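Local coordinates for protein orotidine-5-phosphate decarboxylase/orotate phosphoribosyltransferase, putative (Ompdcase-oprtase, putative) (Leishmania infantum, PDB 3QW3) that probably catalyses the decarboxylation of orotidine 5'-phosphate to UMP, the last step of de novo UMP synthesis, through this decarboxylase domain of a bifunctional UMP synthase, at residues A29-C34 / L66-R71. Sequence-based numbering, arbitrary orientation.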
ATOM      1  N   ALA A  29     -25.961   3.606   0.303  1.00 26.44           N
ATOM      2  CA  ALA A  29     -26.093   4.116   1.665  1.00 26.12           C
ATOM      3  C   ALA A  29     -24.812   4.812   2.137  1.00 25.81           C
ATOM      4  O   ALA A  29     -24.883   5.831   2.834  1.00 25.69           O
ATOM      5  CB  ALA A  29     -26.499   3.007   2.626  1.00 26.31           C
ATOM      6  N   ALA A  30     -23.654   4.271   1.743  1.00 25.27           N
ATOM      7  CA  ALA A  30     -22.353   4.867   2.084  1.00 25.06           C
ATOM      8  C   ALA A  30     -22.214   6.279   1.528  1.00 24.69           C
ATOM      9  O   ALA A  30     -21.742   7.174   2.226  1.00 24.53           O
ATOM     10  CB  ALA A  30     -21.197   3.984   1.598  1.00 24.92           C
ATOM     11  N   VAL A  31     -22.626   6.466   0.273  1.00 24.68           N
ATOM     12  CA  VAL A  31     -22.623   7.785  -0.367  1.00 24.72           C
ATOM     13  C   VAL A  31     -23.482   8.776   0.424  1.00 24.84           C
ATOM     14  O   VAL A  31     -23.047   9.897   0.700  1.00 24.61           O
ATOM     15  CB  VAL A  31     -23.099   7.721  -1.835  1.00 24.72           C
ATOM     16  CG1 VAL A  31     -23.160   9.120  -2.459  1.00 24.77           C
ATOM     17  CG2 VAL A  31     -22.171   6.837  -2.654  1.00 24.64           C
ATOM     18  N   GLU A  32     -24.691   8.354   0.793  1.00 25.24           N
ATOM     19  CA  GLU A  32     -25.599   9.226   1.545  1.00 25.47           C
ATOM     20  C   GLU A  32     -25.045   9.595   2.920  1.00 25.28           C
ATOM     21  O   GLU A  32     -25.110  10.762   3.324  1.00 25.16           O
ATOM     22  CB  GLU A  32     -27.002   8.616   1.650  1.00 25.92           C
ATOM     23  CG  GLU A  32     -27.746   8.565   0.308  1.00 28.08           C
ATOM     24  CD  GLU A  32     -27.691   9.883  -0.462  1.00 31.34           C
ATOM     25  OE1 GLU A  32     -28.133  10.921   0.082  1.00 32.32           O
ATOM     26  OE2 GLU A  32     -27.206   9.881  -1.618  1.00 33.15           O
ATOM     27  N   GLU A  33     -24.493   8.601   3.613  1.00 24.89           N
ATOM     28  CA  GLU A  33     -23.829   8.788   4.902  1.00 24.60           C
ATOM     29  C   GLU A  33     -22.701   9.824   4.809  1.00 24.11           C
ATOM     30  O   GLU A  33     -22.600  10.718   5.652  1.00 23.63           O
ATOM     31  CB  GLU A  33     -23.277   7.449   5.405  1.00 24.88           C
ATOM     32  CG  GLU A  33     -22.579   7.505   6.763  1.00 26.66           C
ATOM     33  CD  GLU A  33     -21.962   6.174   7.172  1.00 28.54           C
ATOM     34  OE1 GLU A  33     -22.255   5.147   6.530  1.00 30.71           O
ATOM     35  OE2 GLU A  33     -21.186   6.151   8.147  1.00 29.61           O
ATOM     36  N   CYS A  34     -21.853   9.689   3.789  1.00 23.58           N
ATOM     37  CA  CYS A  34     -20.753  10.634   3.579  1.00 23.18           C
ATOM     38  C   CYS A  34     -21.258  12.033   3.217  1.00 23.04           C
ATOM     39  O   CYS A  34     -20.754  13.030   3.735  1.00 22.98           O
ATOM     40  CB  CYS A  34     -19.790  10.125   2.513  1.00 22.96           C
ATOM     41  SG  CYS A  34     -18.836   8.678   3.032  1.00 22.66           S
ATOM     42  N   LEU A  66     -17.078   6.135  -4.433  1.00 21.56           N
ATOM     43  CA  LEU A  66     -15.945   6.968  -4.030  1.00 21.19           C
ATOM     44  C   LEU A  66     -15.850   8.206  -4.913  1.00 21.51           C
ATOM     45  O   LEU A  66     -15.627   9.306  -4.413  1.00 21.30           O
ATOM     46  CB  LEU A  66     -14.632   6.169  -4.073  1.00 20.79           C
ATOM     47  CG  LEU A  66     -13.336   6.904  -3.707  1.00 20.07           C
ATOM     48  CD1 LEU A  66     -13.429   7.596  -2.340  1.00 19.30           C
ATOM     49  CD2 LEU A  66     -12.159   5.939  -3.746  1.00 18.73           C
ATOM     50  N   SER A  67     -16.040   8.021  -6.220  1.00 21.81           N
ATOM     51  CA  SER A  67     -16.008   9.139  -7.161  1.00 22.44           C
ATOM     52  C   SER A  67     -17.080  10.164  -6.810  1.00 22.44           C
ATOM     53  O   SER A  67     -16.805  11.368  -6.762  1.00 22.63           O
ATOM     54  CB  SER A  67     -16.177   8.658  -8.609  1.00 22.49           C
ATOM     55  OG  SER A  67     -16.127   9.759  -9.504  1.00 23.94           O
ATOM     56  N   GLU A  68     -18.287   9.670  -6.540  1.00 22.72           N
ATOM     57  CA  GLU A  68     -19.427  10.515  -6.186  1.00 23.13           C
ATOM     58  C   GLU A  68     -19.205  11.267  -4.867  1.00 22.55           C
ATOM     59  O   GLU A  68     -19.533  12.451  -4.761  1.00 22.62           O
ATOM     60  CB  GLU A  68     -20.717   9.685  -6.133  1.00 23.49           C
ATOM     61  CG  GLU A  68     -21.972  10.501  -5.834  1.00 26.42           C
ATOM     62  CD  GLU A  68     -23.272   9.731  -6.042  1.00 29.42           C
ATOM     63  OE1 GLU A  68     -24.343  10.373  -5.970  1.00 31.36           O
ATOM     64  OE2 GLU A  68     -23.233   8.500  -6.268  1.00 30.82           O
ATOM     65  N   VAL A  69     -18.647  10.582  -3.870  1.00 21.84           N
ATOM     66  CA  VAL A  69     -18.355  11.210  -2.578  1.00 21.23           C
ATOM     67  C   VAL A  69     -17.311  12.325  -2.729  1.00 21.23           C
ATOM     68  O   VAL A  69     -17.475  13.409  -2.168  1.00 21.43           O
ATOM     69  CB  VAL A  69     -17.942  10.161  -1.494  1.00 20.97           C
ATOM     70  CG1 VAL A  69     -17.425  10.842  -0.229  1.00 20.44           C
ATOM     71  CG2 VAL A  69     -19.117   9.259  -1.152  1.00 20.64           C
ATOM     72  N   ILE A  70     -16.258  12.071  -3.504  1.00 21.07           N
ATOM     73  CA  ILE A  70     -15.228  13.090  -3.755  1.00 21.30           C
ATOM     74  C   ILE A  70     -15.834  14.318  -4.449  1.00 22.07           C
ATOM     75  O   ILE A  70     -15.572  15.456  -4.050  1.00 22.09           O
ATOM     76  CB  ILE A  70     -14.021  12.505  -4.540  1.00 21.10           C
ATOM     77  CG1 ILE A  70     -13.224  11.561  -3.625  1.00 20.57           C
ATOM     78  CG2 ILE A  70     -13.127  13.617  -5.101  1.00 20.69           C
ATOM     79  CD1 ILE A  70     -12.151  10.747  -4.323  1.00 20.43           C
ATOM     80  N   ARG A  71     -16.665  14.076  -5.462  1.00 22.65           N
ATOM     81  CA  ARG A  71     -17.350  15.150  -6.182  1.00 23.90           C
ATOM     82  C   ARG A  71     -18.258  15.962  -5.247  1.00 23.78           C
ATOM     83  O   ARG A  71     -18.455  17.164  -5.459  1.00 24.62           O
ATOM     84  CB  ARG A  71     -18.138  14.579  -7.367  1.00 24.04           C
ATOM     85  CG  ARG A  71     -18.399  15.566  -8.494  1.00 26.29           C
ATOM     86  CD  ARG A  71     -18.870  14.850  -9.762  1.00 28.28           C
TER
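Val31 holds CG1 trans to its own backbone N (chi1 177°), and Glu68 does the same with CG (chi1 -177°), then runs on extended. The Glu68 chain passes roughly perpendicular to the Val31 side chain. CG1 of Val31 meets the carboxylate carbon CD of Glu68 at 3.6 Å and also touches the methylene CG at 3.8 Å. This is a van der Waals contact between a methyl group and the end of a solvent-exposed acidic side chain. The carboxylate of Glu32 is also near; its OE2 lies 5.2 Å from OE1 of Glu68, and the like charges would probably disfavour a closer approach. Val69 packs against Val31 and Cys34, all three buried. Its CG2 reaches the backbone of the other helix, 3.9 Å from CA of Val31, and the two valine side chains lie alongside each other, pointing opposite ways, with their CG2 methyls 4.2 Å apart. CG1 of Val69 rests on CB of Cys34 at 3.7 Å. Leu20 of strand 16-20, in the barrel sheet, and Phe55 of helix 52-56 both touch Cys34 and Val69. The helix axes come within 9.5 Å and run nearly parallel, at 15°. Helix 27-41 follows strand 16-20; helix 60-72 follows the adjacent parallel strand 47-50 after the short helix 52-56. Their side-by-side, largely apolar packing is that of neighbouring outer helices in the TIM-barrel fold of OMP decarboxylases.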